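Local structure of Dye type peroxidase A (Streptomyces lividans 1326, 6GZW) at residues Q27-L32 with Q158-N163; V33-A38 with L126-G131. The protein is a haem-containing dye-decolourising peroxidase that probably uses hydrogen peroxide to oxidise dyes and related substrates. One frame throughout, in Å; residues are numbered along the deposited sequence.

Contact 1 of 2, residues Q27-L32 with Q158-N163; sequences QARGHL and QMNGFN
H31 ND1 donates to N160 OD1 at 2.9 Å. The oxygen sits at the edge of the imidazole, near its plane, and the amide is turned 76° to the ring. Q158 NE2 reaches OD1 from the opposite face of that amide, so two donors grip one oxygen. N160 ND2 bonds H307 O of the second subunit. Replacing N160 with alanine removes the amide, and H31 ND1 and Q158 NE2 would probably lose their shared acceptor, along with the subunit tie. The tightly bonded part lies at the facing glycines, where G30 and G161 exchange two backbone bonds. R29 bends at chi2 (50°), adding a third from NH1 to G161 O at 3.2 Å. G30 N meets G161 O from its other face, at 3.0 Å. Side-chain packing is sparser at partly exposed A28: A28 CB comes no closer than 3.9 Å, to N163 O, although A28 O accepts from N163 N. N163 ND2 lies 3.0 Å from Q27 O in a fairly straight bond and also donates to P303 O. Paired backbone bonds join L32 and M159. This is the antiparallel pairing of the first and fourth strands of a ferredoxin-like fold, as in the N-terminal half of Dyp-type peroxidases.

Contact 2 of 2, residues V33-A38 with L126-G131; sequences VAFDLA and LWVQIG
F35 and V128 bring their side chains together on one face of an antiparallel strand pair, with V33 and L126 beside them. F35 can be followed outward from its backbone. F35 CB lies 4.2 Å from L126 CB, the first apolar touch across the strands. CG stands anti to the carbonyl carbon, beside the backbone N (chi1 -65°), which carries the ring along the sheet toward V33 and V128. F35 CE1 then meets V128 CG2 at 3.9 Å. The ring tip, F35 CZ, lies 3.8 Å from V33 CG2 on its own strand. Outside the pair the ring meets W53, with the planes inclined at about 50°, and touches A149 of helix 135-149.

V33 and V128 lie side by side and point the same way. V33 CG1 sits between the backbone N and the carbonyl carbon (chi1 53°), and it reaches V128 CB at 3.8 Å.

The two strands are the first and third of the ferredoxin-like N-terminal half. They occupy the middle of its four-strand order, 4-1-3-2, and helix 135-149 covers the face that carries V33 and F35.

Two pairs of backbone bonds hold the register. V128 N donates to V33 O at 2.8 Å, nearly straight, and V33 N returns a bond to V128 O. F35 N bonds L126 O at 2.8 Å, while L126 N bonds F35 O.

A34 and W127 form the non-hydrogen-bonded pair between them and turn to the other face. A34 CB rests 3.6 Å from L126 O. W127 CD1 lies 3.7 Å from V33 O, and Q129 N lies over one face of the indole. W127 also stacks on F358 and touches W325, both from the C-terminal half of the chain.

From the N terminus, strand 29-37 comes first and serves both contacts: 27-32 in contact 1, then 33-38 in contact 2. The chain runs on through helix 43-61 and strand 83-89. Strand 126-132 then returns and closes contact 2. Helix 135-149 follows, and strand 153-162 closes contact 1. The shorter loop thus sits wholly within the longer one, and the two do not cross. Strand 29-37 has strand 126-132 on one side and strand 153-162 on the other. The contacts also touch directly. H31 N makes a probable hydrogen bond to I130 O, L32 packs on Q129, and Q158 packs on V33.

Contact 1 of 2, residues Q27-L32 with Q158-N163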
# COMPACT_ATOMS: atom_id res chain seq x y z
N GLN A 27 -1.53 6.06 -10.99
CA GLN A 27 -2.15 6.29 -9.68
C GLN A 27 -1.29 5.71 -8.57
O GLN A 27 -0.58 4.72 -8.78
CB GLN A 27 -3.51 5.61 -9.66
CG GLN A 27 -4.54 6.20 -10.64
CD GLN A 27 -5.44 5.16 -11.21
OE1 GLN A 27 -4.99 4.04 -11.51
NE2 GLN A 27 -6.72 5.50 -11.40
N ALA A 28 -1.40 6.30 -7.38
CA ALA A 28 -0.57 5.92 -6.24
C ALA A 28 -0.91 4.55 -5.65
O ALA A 28 -0.05 3.92 -5.05
CB ALA A 28 -0.66 6.96 -5.15
N ARG A 29 -2.14 4.09 -5.83
CA ARG A 29 -2.61 2.86 -5.22
C ARG A 29 -3.33 2.02 -6.25
O ARG A 29 -4.14 2.55 -6.99
CB ARG A 29 -3.55 3.20 -4.07
CG ARG A 29 -4.09 2.02 -3.31
CD ARG A 29 -2.99 1.07 -2.90
NE ARG A 29 -3.38 0.32 -1.74
CZ ARG A 29 -2.67 -0.66 -1.21
NH1 ARG A 29 -1.52 -1.04 -1.75
NH2 ARG A 29 -3.13 -1.26 -0.13
N GLY A 30 -3.00 0.72 -6.31
CA GLY A 30 -3.62 -0.25 -7.22
C GLY A 30 -4.07 -1.52 -6.51
O GLY A 30 -3.44 -1.99 -5.57
N HIS A 31 -5.19 -2.07 -6.97
CA HIS A 31 -5.59 -3.42 -6.63
C HIS A 31 -5.98 -4.11 -7.94
O HIS A 31 -6.86 -3.61 -8.66
CB HIS A 31 -6.79 -3.43 -5.68
CG HIS A 31 -6.59 -2.68 -4.40
ND1 HIS A 31 -5.76 -3.10 -3.39
CD2 HIS A 31 -7.16 -1.53 -3.96
CE1 HIS A 31 -5.83 -2.25 -2.38
NE2 HIS A 31 -6.69 -1.29 -2.68
N LEU A 32 -5.35 -5.23 -8.24
CA LEU A 32 -5.73 -6.07 -9.37
C LEU A 32 -6.42 -7.30 -8.80
O LEU A 32 -5.94 -7.85 -7.81
CB LEU A 32 -4.52 -6.53 -10.17
CG LEU A 32 -3.53 -5.47 -10.66
CD1 LEU A 32 -2.46 -6.06 -11.57
CD2 LEU A 32 -4.23 -4.30 -11.35
N GLN A 158 -5.74 -11.89 -6.01
CA GLN A 158 -5.80 -10.44 -5.81
C GLN A 158 -4.44 -9.95 -5.37
O GLN A 158 -3.78 -10.60 -4.50
CB GLN A 158 -6.89 -10.07 -4.81
CG GLN A 158 -7.21 -8.57 -4.74
CD GLN A 158 -6.39 -7.84 -3.70
OE1 GLN A 158 -6.45 -8.20 -2.54
NE2 GLN A 158 -5.69 -6.79 -4.09
N MET A 159 -3.99 -8.88 -6.02
CA MET A 159 -2.65 -8.27 -5.77
C MET A 159 -2.79 -6.78 -5.47
O MET A 159 -3.55 -6.06 -6.14
CB MET A 159 -1.73 -8.50 -6.99
CG MET A 159 -1.50 -9.97 -7.27
SD MET A 159 -0.54 -10.26 -8.75
CE MET A 159 -0.91 -11.99 -8.95
N ASN A 160 -2.00 -6.28 -4.52
CA ASN A 160 -1.92 -4.87 -4.22
C ASN A 160 -0.68 -4.25 -4.84
O ASN A 160 0.37 -4.87 -4.86
CB ASN A 160 -1.74 -4.63 -2.72
CG ASN A 160 -2.90 -5.15 -1.90
OD1 ASN A 160 -4.07 -5.20 -2.36
ND2 ASN A 160 -2.58 -5.51 -0.62
N GLY A 161 -0.82 -3.00 -5.26
CA GLY A 161 0.30 -2.24 -5.80
C GLY A 161 0.30 -0.79 -5.36
O GLY A 161 -0.65 -0.30 -4.75
N PHE A 162 1.41 -0.13 -5.65
CA PHE A 162 1.60 1.26 -5.33
C PHE A 162 2.54 1.93 -6.32
O PHE A 162 3.34 1.28 -7.03
CB PHE A 162 2.11 1.44 -3.90
CG PHE A 162 3.38 0.69 -3.61
CD1 PHE A 162 4.61 1.22 -3.94
CD2 PHE A 162 3.34 -0.60 -3.04
CE1 PHE A 162 5.77 0.54 -3.68
CE2 PHE A 162 4.52 -1.29 -2.77
CZ PHE A 162 5.74 -0.73 -3.12
N ASN A 163 2.43 3.26 -6.33
CA ASN A 163 3.33 4.12 -7.10
C ASN A 163 3.58 5.39 -6.29
O ASN A 163 3.02 5.60 -5.18
CB ASN A 163 2.71 4.49 -8.46
CG ASN A 163 2.73 3.37 -9.48
OD1 ASN A 163 3.79 2.81 -9.78
ND2 ASN A 163 1.56 3.04 -10.03

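Contact 2 of 2, residues V33-A38 with L126-G131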
# COMPACT_ATOMS: atom_id res chain seq x y z
N VAL A 33 -7.53 -7.73 -9.39
CA VAL A 33 -8.24 -8.89 -8.88
C VAL A 33 -8.79 -9.69 -10.05
O VAL A 33 -9.17 -9.10 -11.05
CB VAL A 33 -9.32 -8.45 -7.86
CG1 VAL A 33 -10.24 -7.40 -8.43
CG2 VAL A 33 -10.08 -9.63 -7.29
N ALA A 34 -8.69 -11.02 -9.96
CA ALA A 34 -9.32 -11.92 -10.90
C ALA A 34 -10.42 -12.70 -10.20
O ALA A 34 -10.27 -13.07 -9.03
CB ALA A 34 -8.28 -12.85 -11.51
N PHE A 35 -11.52 -12.94 -10.92
CA PHE A 35 -12.65 -13.72 -10.42
C PHE A 35 -12.89 -14.92 -11.34
O PHE A 35 -12.68 -14.79 -12.56
CB PHE A 35 -13.93 -12.87 -10.41
CG PHE A 35 -13.90 -11.72 -9.46
CD1 PHE A 35 -13.39 -10.49 -9.86
CD2 PHE A 35 -14.46 -11.81 -8.18
CE1 PHE A 35 -13.37 -9.39 -9.02
CE2 PHE A 35 -14.44 -10.69 -7.33
CZ PHE A 35 -13.88 -9.48 -7.75
N ASP A 36 -13.29 -16.04 -10.77
CA ASP A 36 -13.84 -17.17 -11.54
C ASP A 36 -15.33 -17.30 -11.33
O ASP A 36 -15.83 -17.21 -10.21
CB ASP A 36 -13.17 -18.49 -11.17
CG ASP A 36 -11.74 -18.58 -11.69
OD1 ASP A 36 -11.44 -17.98 -12.73
OD2 ASP A 36 -10.94 -19.29 -11.06
N LEU A 37 -16.05 -17.51 -12.41
CA LEU A 37 -17.49 -17.74 -12.30
C LEU A 37 -17.79 -18.98 -11.45
O LEU A 37 -17.11 -19.99 -11.54
CB LEU A 37 -18.10 -17.87 -13.70
CG LEU A 37 -18.14 -16.59 -14.52
CD1 LEU A 37 -18.50 -16.94 -15.95
CD2 LEU A 37 -19.13 -15.60 -14.00
N ALA A 38 -18.80 -18.84 -10.61
CA ALA A 38 -19.25 -19.91 -9.76
C ALA A 38 -20.06 -20.93 -10.58
O ALA A 38 -20.58 -20.62 -11.66
CB ALA A 38 -20.12 -19.34 -8.65
N LEU A 126 -12.44 -13.46 -15.21
CA LEU A 126 -12.71 -12.03 -15.21
C LEU A 126 -11.59 -11.29 -14.49
O LEU A 126 -11.08 -11.79 -13.48
CB LEU A 126 -14.02 -11.71 -14.49
CG LEU A 126 -15.29 -12.21 -15.18
CD1 LEU A 126 -16.44 -12.19 -14.20
CD2 LEU A 126 -15.59 -11.38 -16.42
N TRP A 127 -11.25 -10.11 -14.98
CA TRP A 127 -10.22 -9.28 -14.33
C TRP A 127 -10.76 -7.90 -14.06
O TRP A 127 -11.48 -7.35 -14.88
CB TRP A 127 -9.03 -9.21 -15.27
CG TRP A 127 -7.86 -8.37 -14.84
CD1 TRP A 127 -6.90 -8.67 -13.89
CD2 TRP A 127 -7.50 -7.10 -15.39
NE1 TRP A 127 -5.97 -7.66 -13.85
CE2 TRP A 127 -6.30 -6.69 -14.76
CE3 TRP A 127 -8.05 -6.28 -16.39
CZ2 TRP A 127 -5.66 -5.48 -15.08
CZ3 TRP A 127 -7.42 -5.05 -16.70
CH2 TRP A 127 -6.23 -4.68 -16.06
N VAL A 128 -10.44 -7.34 -12.88
CA VAL A 128 -10.75 -5.95 -12.60
C VAL A 128 -9.49 -5.25 -12.12
O VAL A 128 -8.76 -5.81 -11.27
CB VAL A 128 -11.84 -5.81 -11.51
CG1 VAL A 128 -12.25 -4.34 -11.39
CG2 VAL A 128 -13.03 -6.69 -11.84
N GLN A 129 -9.25 -4.05 -12.66
CA GLN A 129 -8.16 -3.19 -12.21
C GLN A 129 -8.75 -1.97 -11.51
O GLN A 129 -9.54 -1.22 -12.09
CB GLN A 129 -7.32 -2.74 -13.41
CG GLN A 129 -6.22 -1.72 -13.08
CD GLN A 129 -5.54 -1.22 -14.34
OE1 GLN A 129 -6.17 -0.52 -15.16
NE2 GLN A 129 -4.29 -1.58 -14.51
N ILE A 130 -8.33 -1.77 -10.26
CA ILE A 130 -8.75 -0.62 -9.50
C ILE A 130 -7.52 0.21 -9.17
O ILE A 130 -6.52 -0.33 -8.71
CB ILE A 130 -9.45 -1.07 -8.21
CG1 ILE A 130 -10.75 -1.76 -8.62
CG2 ILE A 130 -9.71 0.12 -7.28
CD1 ILE A 130 -11.34 -2.58 -7.55
N GLY A 131 -7.60 1.52 -9.40
CA GLY A 131 -6.58 2.46 -9.00
C GLY A 131 -7.10 3.80 -8.56
O GLY A 131 -8.17 4.24 -9.00